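Local coordinates for CELL WALL surface anchor family protein (Streptococcus pneumoniae, PDB 2X9Z), which forms the repeating backbone subunit of the pneumococcal pilus, the surface fibre with which the bacterium probably attaches to host cells, at residues K4-K10 / E35-K41; I42-Y48 / V103-E109; E127-S131 / N185-G189; A177-D182 / Q193-T199. The protein carries 1 engineered substitution. All blocks are in the same frame, centred on the assembly; numbering follows the deposited sequence. Where two conformers were deposited one is given.

Contact 1. Residues K4-K10 / E35-K41; sequences KIDKDFK and EYEIVTK
Phe9 CD2 lies over one face of the Tyr36 ring, displaced toward its rim. The two rings run side by side with planes 46° apart, and Phe9 CE2 comes within 3.7 Å of Tyr36 CE2. The edge of the Phe9 ring meets Glu35 O in plane, while Lys7 CE approaches Tyr36 CD2 obliquely at 3.8 Å. Paired antiparallel backbone hydrogen bonds join Lys4 to Lys41, Asp6 to Val39 and Asp8 to Glu37.

On the face bearing Ile5, Lys7, Ile38 and Thr40 the isoleucine branches suit the interior, Ile5 CD1 lying 3.7 Å from Ile38 CG2, and Trp53 NE1 satisfies the Thr40 hydroxyl. Asp6, Asp8 and Glu37 occupy the other face, where acids suit the loop that crosses it: Asp6 pairs with Lys22, Asp8 with Arg19, and Glu37 accepts from Gly11 N and Ala13 N.

Lys7 is covalently bound: with CG trans to the backbone N (chi1 179°) and an extended chain, its methylenes carry NZ inward to Asn132 CG, and Asp55 accepts a hydrogen bond from the linked nitrogen. A buried Lys-Asn isopeptide with a neighbouring acid, joining two strands of a beta sandwich, is a hallmark of Gram-positive pilin domains.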
loop_
_atom_site.group_PDB
_atom_site.type_symbol
_atom_site.label_atom_id
_atom_site.label_comp_id
_atom_site.label_asym_id
_atom_site.label_seq_id
_atom_site.Cartn_x
_atom_site.Cartn_y
_atom_site.Cartn_z
ATOM N N LYS A 4 -1.269 12.191 8.615
ATOM C CA LYS A 4 -0.286 12.430 7.559
ATOM C C LYS A 4 0.702 11.283 7.540
ATOM O O LYS A 4 0.939 10.659 8.568
ATOM C CB LYS A 4 0.452 13.745 7.808
ATOM C CG LYS A 4 -0.453 14.974 7.803
ATOM C CD LYS A 4 0.349 16.264 7.935
ATOM C CE LYS A 4 1.144 16.297 9.227
ATOM N NZ LYS A 4 0.274 16.349 10.429
ATOM N N ILE A 5 1.283 11.005 6.379
ATOM C CA ILE A 5 2.187 9.866 6.249
ATOM C C ILE A 5 3.318 10.137 5.273
ATOM O O ILE A 5 3.168 10.926 4.345
ATOM C CB ILE A 5 1.414 8.602 5.799
ATOM C CG1 ILE A 5 2.275 7.343 5.923
ATOM C CG2 ILE A 5 0.880 8.771 4.382
ATOM C CD1 ILE A 5 1.466 6.071 5.845
ATOM N N ASP A 6 4.450 9.490 5.508
ATOM C CA ASP A 6 5.527 9.496 4.539
ATOM C C ASP A 6 6.243 8.155 4.597
ATOM O O ASP A 6 6.260 7.489 5.642
ATOM C CB ASP A 6 6.509 10.627 4.827
ATOM C CG ASP A 6 7.520 10.815 3.703
ATOM O OD1 ASP A 6 7.164 10.606 2.517
ATOM O OD2 ASP A 6 8.677 11.171 4.004
ATOM N N LYS A 7 6.809 7.754 3.467
ATOM C CA LYS A 7 7.615 6.555 3.403
ATOM C C LYS A 7 8.944 6.884 2.747
ATOM O O LYS A 7 8.986 7.554 1.716
ATOM C CB LYS A 7 6.916 5.475 2.594
ATOM C CG LYS A 7 7.760 4.241 2.494
ATOM C CD LYS A 7 7.158 3.198 1.622
ATOM C CE LYS A 7 8.030 1.978 1.713
ATOM N NZ LYS A 7 7.322 0.810 1.203
ATOM N N ASP A 8 10.034 6.406 3.334
ATOM C CA ASP A 8 11.344 6.638 2.740
ATOM C C ASP A 8 12.345 5.651 3.324
ATOM O O ASP A 8 11.987 4.772 4.110
ATOM C CB ASP A 8 11.785 8.088 3.005
ATOM C CG ASP A 8 12.651 8.666 1.888
ATOM O OD1 ASP A 8 13.369 7.907 1.200
ATOM O OD2 ASP A 8 12.608 9.902 1.701
ATOM N N PHE A 9 13.598 5.793 2.927
ATOM C CA PHE A 9 14.654 4.993 3.524
ATOM C C PHE A 9 14.892 5.431 4.965
ATOM O O PHE A 9 14.451 6.507 5.379
ATOM C CB PHE A 9 15.927 5.107 2.686
ATOM C CG PHE A 9 15.720 4.729 1.250
ATOM C CD1 PHE A 9 15.864 5.664 0.235
ATOM C CD2 PHE A 9 15.341 3.437 0.918
ATOM C CE1 PHE A 9 15.645 5.309 -1.086
ATOM C CE2 PHE A 9 15.133 3.078 -0.404
ATOM C CZ PHE A 9 15.283 4.022 -1.407
ATOM N N LYS A 10 15.564 4.577 5.732
ATOM C CA LYS A 10 15.848 4.845 7.141
ATOM C C LYS A 10 16.379 6.262 7.371
ATOM O O LYS A 10 17.332 6.693 6.714
ATOM C CB LYS A 10 16.840 3.812 7.685
ATOM C CG LYS A 10 17.328 4.091 9.096
ATOM C CD LYS A 10 18.161 2.924 9.606
ATOM C CE LYS A 10 18.578 3.123 11.052
ATOM N NZ LYS A 10 19.481 4.296 11.206
ATOM N N GLU A 35 17.101 -0.437 4.074
ATOM C CA GLU A 35 16.294 -0.167 5.259
ATOM C C GLU A 35 15.240 0.895 4.981
ATOM O O GLU A 35 15.538 1.956 4.422
ATOM C CB GLU A 35 17.189 0.268 6.416
ATOM C CG GLU A 35 18.159 -0.817 6.853
ATOM C CD GLU A 35 19.140 -0.327 7.889
ATOM O OE1 GLU A 35 20.067 0.423 7.517
ATOM O OE2 GLU A 35 18.981 -0.691 9.071
ATOM N N TYR A 36 14.010 0.602 5.400
ATOM C CA TYR A 36 12.854 1.449 5.146
ATOM C C TYR A 36 12.178 1.909 6.426
ATOM O O TYR A 36 12.276 1.264 7.470
ATOM C CB TYR A 36 11.816 0.673 4.338
ATOM C CG TYR A 36 12.167 0.474 2.880
ATOM C CD1 TYR A 36 12.880 -0.642 2.453
ATOM C CD2 TYR A 36 11.778 1.399 1.930
ATOM C CE1 TYR A 36 13.192 -0.822 1.114
ATOM C CE2 TYR A 36 12.075 1.223 0.605
ATOM C CZ TYR A 36 12.779 0.116 0.196
ATOM O OH TYR A 36 13.074 -0.029 -1.143
ATOM N N GLU A 37 11.452 3.014 6.321
ATOM C CA GLU A 37 10.600 3.452 7.411
ATOM C C GLU A 37 9.337 4.127 6.884
ATOM O O GLU A 37 9.350 4.796 5.839
ATOM C CB GLU A 37 11.357 4.382 8.357
ATOM C CG GLU A 37 11.765 5.693 7.733
ATOM C CD GLU A 37 12.614 6.536 8.662
ATOM O OE1 GLU A 37 12.564 7.774 8.547
ATOM O OE2 GLU A 37 13.337 5.962 9.503
ATOM N N ILE A 38 8.244 3.924 7.612
ATOM C CA ILE A 38 6.970 4.564 7.331
ATOM C C ILE A 38 6.630 5.354 8.591
ATOM O O ILE A 38 6.577 4.788 9.685
ATOM C CB ILE A 38 5.862 3.512 7.091
ATOM C CG1 ILE A 38 6.255 2.535 5.973
ATOM C CG2 ILE A 38 4.526 4.191 6.814
ATOM C CD1 ILE A 38 5.404 1.297 5.964
ATOM N N VAL A 39 6.425 6.659 8.441
ATOM C CA VAL A 39 6.125 7.521 9.575
ATOM C C VAL A 39 4.736 8.126 9.387
ATOM O O VAL A 39 4.442 8.694 8.324
ATOM C CB VAL A 39 7.174 8.647 9.721
ATOM C CG1 VAL A 39 6.755 9.629 10.794
ATOM C CG2 VAL A 39 8.556 8.058 10.020
ATOM N N THR A 40 3.886 7.980 10.403
ATOM C CA THR A 40 2.504 8.449 10.335
ATOM C C THR A 40 2.200 9.339 11.527
ATOM O O THR A 40 2.533 9.003 12.665
ATOM C CB THR A 40 1.516 7.258 10.322
ATOM O OG1 THR A 40 1.912 6.337 9.300
ATOM C CG2 THR A 40 0.096 7.733 10.047
ATOM N N LYS A 41 1.585 10.484 11.257
ATOM C CA LYS A 41 1.171 11.406 12.300
ATOM C C LYS A 41 -0.333 11.296 12.480
ATOM O O LYS A 41 -1.095 11.541 11.547
ATOM C CB LYS A 41 1.516 12.845 11.911
ATOM C CG LYS A 41 2.977 13.089 11.622
ATOM C CD LYS A 41 3.808 13.119 12.883
ATOM C CE LYS A 41 5.253 13.478 12.557
ATOM N NZ LYS A 41 6.118 13.502 13.772
HETATM O O HOH W 1 -1.948 14.495 11.655
#

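Contact 2. Residues I42-Y48 / V103-E109; sequences IPALANY and VNDQNAE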
loop_
_atom_site.group_PDB
_atom_site.type_symbol
_atom_site.label_atom_id
_atom_site.label_comp_id
_atom_site.label_asym_id
_atom_site.label_seq_id
_atom_site.Cartn_x
_atom_site.Cartn_y
_atom_site.Cartn_z
ATOM N N ILE A 42 -0.751 10.931 13.683
ATOM C CA ILE A 42 -2.164 10.811 14.005
ATOM C C ILE A 42 -2.557 12.018 14.846
ATOM O O ILE A 42 -1.882 12.342 15.821
ATOM C CB ILE A 42 -2.430 9.485 14.748
ATOM C CG1 ILE A 42 -2.152 8.311 13.794
ATOM C CG2 ILE A 42 -3.855 9.428 15.319
ATOM C CD1 ILE A 42 -2.350 6.956 14.399
ATOM N N PRO A 43 -3.632 12.714 14.448
ATOM C CA PRO A 43 -4.002 13.972 15.108
ATOM C C PRO A 43 -4.438 13.775 16.564
ATOM O O PRO A 43 -4.855 12.684 16.960
ATOM C CB PRO A 43 -5.187 14.477 14.267
ATOM C CG PRO A 43 -5.152 13.697 13.004
ATOM C CD PRO A 43 -4.551 12.373 13.353
ATOM N N ALA A 44 -4.336 14.831 17.363
ATOM C CA ALA A 44 -4.910 14.814 18.710
ATOM C C ALA A 44 -6.406 14.483 18.679
ATOM O O ALA A 44 -7.116 14.825 17.724
ATOM C CB ALA A 44 -4.677 16.149 19.405
ATOM N N LEU A 45 -6.867 13.799 19.722
ATOM C CA LEU A 45 -8.289 13.495 19.916
ATOM C C LEU A 45 -8.883 12.603 18.824
ATOM O O LEU A 45 -10.069 12.704 18.512
ATOM C CB LEU A 45 -9.115 14.783 20.080
ATOM C CG LEU A 45 -8.614 15.723 21.178
ATOM C CD1 LEU A 45 -9.468 16.983 21.253
ATOM C CD2 LEU A 45 -8.579 15.015 22.526
ATOM N N ALA A 46 -8.063 11.721 18.259
ATOM C CA ALA A 46 -8.541 10.749 17.286
ATOM C C ALA A 46 -9.448 9.706 17.937
ATOM O O ALA A 46 -9.319 9.413 19.125
ATOM C CB ALA A 46 -7.353 10.071 16.596
ATOM N N ASN A 47 -10.368 9.152 17.155
ATOM C CA ASN A 47 -11.214 8.064 17.631
ATOM C C ASN A 47 -11.357 6.981 16.563
ATOM O O ASN A 47 -12.464 6.584 16.200
ATOM C CB ASN A 47 -12.586 8.585 18.061
ATOM C CG ASN A 47 -13.360 7.570 18.873
ATOM O OD1 ASN A 47 -12.773 6.771 19.606
ATOM N ND2 ASN A 47 -14.683 7.593 18.747
ATOM N N TYR A 48 -10.224 6.500 16.061
ATOM C CA TYR A 48 -10.252 5.543 14.972
ATOM C C TYR A 48 -10.690 4.166 15.446
ATOM O O TYR A 48 -10.272 3.701 16.508
ATOM C CB TYR A 48 -8.877 5.422 14.322
ATOM C CG TYR A 48 -8.328 6.692 13.699
ATOM C CD1 TYR A 48 -9.161 7.755 13.362
ATOM C CD2 TYR A 48 -6.968 6.813 13.424
ATOM C CE1 TYR A 48 -8.642 8.911 12.784
ATOM C CE2 TYR A 48 -6.442 7.955 12.854
ATOM C CZ TYR A 48 -7.278 9.006 12.531
ATOM O OH TYR A 48 -6.728 10.140 11.955
ATOM N N VAL A 103 -2.998 5.632 20.608
ATOM C CA VAL A 103 -3.006 6.718 19.624
ATOM C C VAL A 103 -4.308 7.513 19.601
ATOM O O VAL A 103 -4.317 8.644 19.134
ATOM C CB VAL A 103 -2.657 6.237 18.188
ATOM C CG1 VAL A 103 -1.287 5.589 18.164
ATOM C CG2 VAL A 103 -3.719 5.287 17.653
ATOM N N ASN A 104 -5.394 6.929 20.110
ATOM C CA ASN A 104 -6.691 7.603 20.157
ATOM C C ASN A 104 -6.828 8.452 21.413
ATOM O O ASN A 104 -6.231 8.142 22.450
ATOM C CB ASN A 104 -7.835 6.586 20.161
ATOM C CG ASN A 104 -8.175 6.065 18.783
ATOM O OD1 ASN A 104 -7.868 6.692 17.767
ATOM N ND2 ASN A 104 -8.831 4.909 18.742
ATOM N N ASP A 105 -7.633 9.507 21.326
ATOM C CA ASP A 105 -7.954 10.327 22.490
ATOM C C ASP A 105 -6.710 10.805 23.239
ATOM O O ASP A 105 -6.663 10.784 24.475
ATOM C CB ASP A 105 -8.885 9.571 23.443
ATOM C CG ASP A 105 -9.579 10.488 24.441
ATOM O OD1 ASP A 105 -9.760 11.687 24.132
ATOM O OD2 ASP A 105 -9.956 10.008 25.535
ATOM N N GLN A 106 -5.710 11.241 22.478
ATOM C CA GLN A 106 -4.495 11.827 23.044
ATOM C C GLN A 106 -4.507 13.345 22.846
ATOM O O GLN A 106 -5.170 13.856 21.937
ATOM C CB GLN A 106 -3.251 11.189 22.423
ATOM C CG GLN A 106 -3.255 9.676 22.553
ATOM C CD GLN A 106 -3.229 9.201 24.004
ATOM O OE1 GLN A 106 -2.608 9.822 24.871
ATOM N NE2 GLN A 106 -3.880 8.082 24.264
ATOM N N ASN A 107 -3.786 14.070 23.697
ATOM C CA ASN A 107 -3.883 15.531 23.692
ATOM C C ASN A 107 -2.926 16.240 22.737
ATOM O O ASN A 107 -2.953 17.465 22.606
ATOM C CB ASN A 107 -3.810 16.106 25.119
ATOM C CG ASN A 107 -2.393 16.441 25.568
ATOM O OD1 ASN A 107 -1.407 15.946 25.019
ATOM N ND2 ASN A 107 -2.292 17.288 26.593
ATOM N N ALA A 108 -2.108 15.453 22.049
ATOM C CA ALA A 108 -1.172 15.966 21.060
ATOM C C ALA A 108 -1.046 14.950 19.939
ATOM O O ALA A 108 -1.393 13.784 20.103
ATOM C CB ALA A 108 0.193 16.230 21.692
ATOM N N GLU A 109 -0.533 15.399 18.804
ATOM C CA GLU A 109 -0.237 14.528 17.679
ATOM C C GLU A 109 0.649 13.364 18.128
ATOM O O GLU A 109 1.584 13.560 18.907
ATOM C CB GLU A 109 0.493 15.351 16.624
ATOM C CG GLU A 109 0.548 14.761 15.242
ATOM C CD GLU A 109 1.234 15.707 14.277
ATOM O OE1 GLU A 109 2.354 16.160 14.594
ATOM O OE2 GLU A 109 0.652 16.013 13.217
HETATM O O HOH W 2 -2.921 12.005 18.702
HETATM O O HOH W 3 -5.341 11.108 19.488
#
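Asn104 meets Tyr48 through both ends of its amide. Asn104 ND2 donates to Tyr48 O at 2.9 Å, on a lone pair in the carbonyl plane and nearly in the plane of the amide itself. Tyr48 N donates back to Asn104 OD1, also at 2.9 Å, but from above the carbonyl plane. An asparagine suits this place because one short side chain offers a donor and an acceptor to a single residue's backbone. Two backbone bonds continue the tight part: Asp105 N to Ala46 O, 2.8 Å, and Leu45 N to Gln106 O, 2.8 Å.

A small residue fits here: Ala46 CB sits 3.6 Å from Asn104 OD1 and also lies over the centre of one face of the Tyr48 ring, so the methyl fills the angle between ring and amide. Ile42 reaches Val103, CD1 to CB 3.9 Å, closing the buried side with aliphatic branches.

Toward solvent the contact is looser. Leu45, in the type II turn from Pro43 to Ala46, starts away from the other loop, and its CD2 comes back to 3.6 Å from Gln106 O. Asp105, Asn107 and Ala108 are exposed, and near Ala108 water replaces direct bonding: one molecule bridges Ile42 O and Ala108 O, probably sharing its protons among several acceptors. A second water sits between the loops, accepting from Ala46 N and Gln106 N.

Glu109 carries its carboxylate on to Lys4. The chemistry is that of two irregular loops whose backbone groups are paired by two direct bonds, one asparagine amide and bridging waters, so polar bonds rather than apolar area carry most of the contact.

Contact 3. Residues E127-S131 / N185-G189; sequences EVPES and NAQAG. Engineered in segment 185-189: Ala188 (natural residue Thr).
Gln187 reaches across to Pro129 and carries most of this small contact. Its CB already presses on Pro129 O at 3.2 Å. CG, opposite the carbonyl carbon (chi1 -57°), and then CD follow the same oxygen, at 3.7 Å and 4.0 Å. The extended chain brings the amide round so that Gln187 NE2 donates to Pro129 O at 3.2 Å, with an N-H...O angle of 168° and the oxygen in the amide plane. The same nitrogen lies 3.4 Å from Val128 CG1, and the Glu130 side chain lies alongside, its carboxylate plane 19° from the amide, while its OE1 bonds to Thr58 OG1. At the other branch OE1 of Gln187 accepts from Glu214 N, so both ends of the amide are used and its rotation is fixed.

A glutamine suits the place because it can join an oxygen on one side to an N-H on the other. Nearby, Ser131 CB packs 3.6 Å from Ala186 O, while its hydroxyl bonds to Pro256 O.

The turn that presents Gln187 is shaped by Asn185, whose OD1 takes the N-H of Gln187, an Asx turn, and that of the engineered Ala188. Gln187 O is buried without a partner.

One direct hydrogen bond and 252 Å² of buried surface imply a modest polar junction between the loop leading into strand 130-139 of the isopeptide-bearing sandwich and a hairpin loop of the following domain.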
loop_
_atom_site.group_PDB
_atom_site.type_symbol
_atom_site.label_atom_id
_atom_site.label_comp_id
_atom_site.label_asym_id
_atom_site.label_seq_id
_atom_site.Cartn_x
_atom_site.Cartn_y
_atom_site.Cartn_z
ATOM N N GLU A 127 19.187 -0.495 -14.545
ATOM C CA GLU A 127 18.580 0.763 -14.972
ATOM C C GLU A 127 17.071 0.834 -14.773
ATOM O O GLU A 127 16.463 1.862 -15.058
ATOM C CB GLU A 127 18.947 1.089 -16.425
ATOM C CG GLU A 127 20.447 1.158 -16.667
ATOM C CD GLU A 127 20.809 1.496 -18.102
ATOM O OE1 GLU A 127 19.934 1.987 -18.849
ATOM O OE2 GLU A 127 21.975 1.269 -18.483
ATOM N N VAL A 128 16.472 -0.244 -14.276
ATOM C CA VAL A 128 15.030 -0.261 -14.036
ATOM C C VAL A 128 14.748 -0.268 -12.532
ATOM O O VAL A 128 15.153 -1.186 -11.815
ATOM C CB VAL A 128 14.341 -1.464 -14.724
ATOM C CG1 VAL A 128 12.833 -1.405 -14.511
ATOM C CG2 VAL A 128 14.661 -1.486 -16.211
ATOM N N PRO A 129 14.040 0.758 -12.045
ATOM C CA PRO A 129 13.879 0.866 -10.590
ATOM C C PRO A 129 13.014 -0.232 -9.970
ATOM O O PRO A 129 12.219 -0.885 -10.654
ATOM C CB PRO A 129 13.166 2.211 -10.399
ATOM C CG PRO A 129 13.146 2.874 -11.713
ATOM C CD PRO A 129 13.366 1.842 -12.776
ATOM N N GLU A 130 13.178 -0.416 -8.665
ATOM C CA GLU A 130 12.247 -1.194 -7.853
ATOM C C GLU A 130 11.629 -0.254 -6.829
ATOM O O GLU A 130 12.248 0.744 -6.437
ATOM C CB GLU A 130 12.974 -2.343 -7.156
ATOM C CG GLU A 130 13.698 -3.274 -8.124
ATOM C CD GLU A 130 12.772 -4.244 -8.839
ATOM O OE1 GLU A 130 11.642 -4.487 -8.362
ATOM O OE2 GLU A 130 13.194 -4.807 -9.868
ATOM N N SER A 131 10.412 -0.566 -6.386
ATOM C CA SER A 131 9.717 0.317 -5.473
ATOM C C SER A 131 8.736 -0.441 -4.590
ATOM O O SER A 131 8.633 -1.661 -4.632
ATOM C CB SER A 131 8.967 1.383 -6.268
ATOM O OG SER A 131 8.625 2.487 -5.456
ATOM N N ASN A 185 2.623 1.952 -13.530
ATOM C CA ASN A 185 3.836 1.149 -13.515
ATOM C C ASN A 185 4.312 1.092 -12.066
ATOM O O ASN A 185 4.632 2.128 -11.493
ATOM C CB ASN A 185 4.897 1.792 -14.416
ATOM C CG ASN A 185 6.202 1.014 -14.445
ATOM O OD1 ASN A 185 6.662 0.501 -13.430
ATOM N ND2 ASN A 185 6.816 0.948 -15.614
ATOM N N ALA A 186 4.329 -0.099 -11.466
ATOM C CA ALA A 186 4.594 -0.225 -10.033
ATOM C C ALA A 186 6.047 0.077 -9.698
ATOM O O ALA A 186 6.378 0.395 -8.560
ATOM C CB ALA A 186 4.209 -1.612 -9.538
ATOM N N GLN A 187 6.911 -0.012 -10.703
ATOM C CA GLN A 187 8.337 0.181 -10.476
ATOM C C GLN A 187 8.720 1.644 -10.634
ATOM O O GLN A 187 9.457 2.182 -9.811
ATOM C CB GLN A 187 9.152 -0.723 -11.407
ATOM C CG GLN A 187 8.788 -2.195 -11.231
ATOM C CD GLN A 187 9.372 -3.089 -12.298
ATOM O OE1 GLN A 187 8.642 -3.784 -13.016
ATOM N NE2 GLN A 187 10.691 -3.084 -12.410
ATOM N N ALA A 188 8.191 2.291 -11.669
ATOM C CA ALA A 188 8.600 3.649 -12.021
ATOM C C ALA A 188 7.642 4.736 -11.539
ATOM O O ALA A 188 8.057 5.873 -11.321
ATOM C CB ALA A 188 8.817 3.762 -13.526
ATOM N N GLY A 189 6.363 4.399 -11.401
ATOM C CA GLY A 189 5.404 5.298 -10.775
ATOM C C GLY A 189 4.479 6.097 -11.678
ATOM O O GLY A 189 3.628 6.844 -11.191
#

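Contact 4. Residues A177-D182 / Q193-T199; sequences AEATFD and QTVTLTT
Strand segments 179-182 and 193-197 run antiparallel, their axes 4.7 Å apart at closest and 159° apart in direction, with two-way backbone bonds between Ala179 and Leu197 and between Phe181 and Val195. They form a beta hairpin, part of a sandwich consistent with the Cna-B-like fold of pilin domains, in which 191-197 is an edge strand of its three-stranded sheet.

The two faces differ in kind. Ala179, Phe181, Val195 and Leu197 look inward, where apolar groups suit the packing against the second sheet: Phe181 lies on Leu161 and Lys163, Val195 on Val204 and Val206. Across the hairpin Phe181 CB touches Val195 CG2 at 3.9 Å. That methyl occupies the position between backbone N and carbonyl carbon (chi1 of Val195 -58°), which leans it over Phe181 O.

Threonines suit the outer face, being beta-branched and able to bond to neighbours or water. Thr180 and Thr194 meet through their methyls, CG2 to CG2 3.6 Å, diagonally between one non-hydrogen-bonded pair (Thr180-Thr196) and the next (Asp182-Thr194). Beyond the strands the pairing gives way to packing and solvent: Thr199 CG2 rests 3.5 Å from Ala177 C, and one water donates to both Ala177 O and Leu197 O.

At the opposite end an acid gathers two donors. Asp182 OD1 is in a salt bridge with Arg220, and Thr194 OG1 donates to that same oxygen at 2.8 Å, nearly in line with its C-O bond.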
loop_
_atom_site.group_PDB
_atom_site.type_symbol
_atom_site.label_atom_id
_atom_site.label_comp_id
_atom_site.label_asym_id
_atom_site.label_seq_id
_atom_site.Cartn_x
_atom_site.Cartn_y
_atom_site.Cartn_z
ATOM N N ALA A 177 -21.078 2.394 -7.405
ATOM C CA ALA A 177 -20.819 3.529 -8.279
ATOM C C ALA A 177 -19.896 3.116 -9.392
ATOM O O ALA A 177 -19.208 2.102 -9.288
ATOM C CB ALA A 177 -20.191 4.667 -7.503
ATOM N N GLU A 178 -19.875 3.908 -10.456
ATOM C CA GLU A 178 -18.851 3.760 -11.474
ATOM C C GLU A 178 -17.485 3.854 -10.791
ATOM O O GLU A 178 -17.276 4.713 -9.936
ATOM C CB GLU A 178 -19.003 4.850 -12.531
ATOM C CG GLU A 178 -18.104 4.645 -13.729
ATOM C CD GLU A 178 -18.449 5.570 -14.881
ATOM O OE1 GLU A 178 -18.668 6.771 -14.634
ATOM O OE2 GLU A 178 -18.491 5.098 -16.039
ATOM N N ALA A 179 -16.562 2.971 -11.158
ATOM C CA ALA A 179 -15.266 2.900 -10.488
ATOM C C ALA A 179 -14.155 3.162 -11.484
ATOM O O ALA A 179 -14.091 2.519 -12.529
ATOM C CB ALA A 179 -15.077 1.532 -9.831
ATOM N N THR A 180 -13.296 4.123 -11.169
ATOM C CA THR A 180 -12.179 4.461 -12.040
ATOM C C THR A 180 -10.869 4.018 -11.396
ATOM O O THR A 180 -10.666 4.196 -10.197
ATOM C CB THR A 180 -12.154 5.973 -12.328
ATOM O OG1 THR A 180 -13.381 6.348 -12.966
ATOM C CG2 THR A 180 -10.986 6.341 -13.246
ATOM N N PHE A 181 -9.981 3.441 -12.202
ATOM C CA PHE A 181 -8.682 2.984 -11.720
ATOM C C PHE A 181 -7.578 3.529 -12.601
ATOM O O PHE A 181 -7.707 3.559 -13.819
ATOM C CB PHE A 181 -8.579 1.455 -11.750
ATOM C CG PHE A 181 -9.597 0.762 -10.900
ATOM C CD1 PHE A 181 -10.901 0.600 -11.347
ATOM C CD2 PHE A 181 -9.252 0.252 -9.653
ATOM C CE1 PHE A 181 -11.843 -0.052 -10.561
ATOM C CE2 PHE A 181 -10.190 -0.398 -8.863
ATOM C CZ PHE A 181 -11.484 -0.543 -9.317
ATOM N N ASP A 182 -6.484 3.940 -11.981
ATOM C CA ASP A 182 -5.288 4.262 -12.731
ATOM C C ASP A 182 -4.368 3.053 -12.717
ATOM O O ASP A 182 -4.006 2.543 -11.651
ATOM C CB ASP A 182 -4.607 5.481 -12.126
ATOM C CG ASP A 182 -5.429 6.739 -12.308
ATOM O OD1 ASP A 182 -5.729 7.088 -13.470
ATOM O OD2 ASP A 182 -5.788 7.370 -11.297
ATOM N N GLN A 193 -2.410 3.768 -17.996
ATOM C CA GLN A 193 -3.765 3.756 -18.535
ATOM C C GLN A 193 -4.746 4.078 -17.426
ATOM O O GLN A 193 -4.468 3.840 -16.256
ATOM C CB GLN A 193 -4.095 2.390 -19.145
ATOM C CG GLN A 193 -5.299 2.382 -20.084
ATOM C CD GLN A 193 -4.983 2.954 -21.459
ATOM O OE1 GLN A 193 -3.826 3.253 -21.778
ATOM N NE2 GLN A 193 -6.009 3.094 -22.287
ATOM N N THR A 194 -5.878 4.650 -17.800
ATOM C CA THR A 194 -6.965 4.874 -16.865
ATOM C C THR A 194 -8.164 4.119 -17.400
ATOM O O THR A 194 -8.510 4.262 -18.572
ATOM C CB THR A 194 -7.290 6.370 -16.733
ATOM O OG1 THR A 194 -6.141 7.053 -16.209
ATOM C CG2 THR A 194 -8.478 6.586 -15.805
ATOM N N VAL A 195 -8.770 3.287 -16.557
ATOM C CA VAL A 195 -9.904 2.473 -16.973
ATOM C C VAL A 195 -11.102 2.754 -16.084
ATOM O O VAL A 195 -10.953 3.206 -14.950
ATOM C CB VAL A 195 -9.584 0.961 -16.925
ATOM C CG1 VAL A 195 -8.396 0.640 -17.816
ATOM C CG2 VAL A 195 -9.321 0.505 -15.494
ATOM N N THR A 196 -12.288 2.497 -16.616
ATOM C CA THR A 196 -13.522 2.729 -15.884
ATOM C C THR A 196 -14.381 1.476 -15.901
ATOM O O THR A 196 -14.558 0.852 -16.953
ATOM C CB THR A 196 -14.318 3.887 -16.512
ATOM O OG1 THR A 196 -13.582 5.109 -16.371
ATOM C CG2 THR A 196 -15.673 4.026 -15.843
ATOM N N LEU A 197 -14.912 1.118 -14.741
ATOM C CA LEU A 197 -15.824 -0.001 -14.627
ATOM C C LEU A 197 -17.227 0.541 -14.400
ATOM O O LEU A 197 -17.520 1.112 -13.346
ATOM C CB LEU A 197 -15.404 -0.880 -13.454
ATOM C CG LEU A 197 -16.035 -2.260 -13.300
ATOM C CD1 LEU A 197 -15.724 -3.118 -14.519
ATOM C CD2 LEU A 197 -15.523 -2.929 -12.026
ATOM N N THR A 198 -18.092 0.383 -15.394
ATOM C CA THR A 198 -19.478 0.797 -15.237
ATOM C C THR A 198 -20.180 -0.172 -14.300
ATOM O O THR A 198 -19.700 -1.280 -14.056
ATOM C CB THR A 198 -20.220 0.837 -16.574
ATOM O OG1 THR A 198 -20.101 -0.435 -17.221
ATOM C CG2 THR A 198 -19.636 1.913 -17.471
ATOM N N THR A 199 -21.325 0.247 -13.780
ATOM C CA THR A 199 -21.998 -0.502 -12.727
ATOM C C THR A 199 -22.648 -1.790 -13.217
ATOM O O THR A 199 -23.056 -2.624 -12.409
ATOM C CB THR A 199 -23.039 0.370 -12.011
ATOM O OG1 THR A 199 -23.981 0.869 -12.966
ATOM C CG2 THR A 199 -22.360 1.532 -11.325
HETATM O O HOH W 4 -18.794 -0.046 -11.080
#

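Overall arrangement
Contacts 1 and 4 are both antiparallel strand pairs, but contact 1 is largely buried, with a covalently linked lysine on its inner face, whereas contact 4 sets an apolar inner face against an outer one of threonines and an acid. Contact 2, a partly buried loop contact near one end of the chain, follows directly from contact 1: strand 33-42 runs on into its first loop, and the salt bridge of Lys4 to Glu109 ties the two together. Its chemistry is backbone, amide and water. Contact 3, the smallest, is partly buried between the two sandwiches it connects; its segment 185-189 follows the strand of contact 4, so a single hairpin serves both.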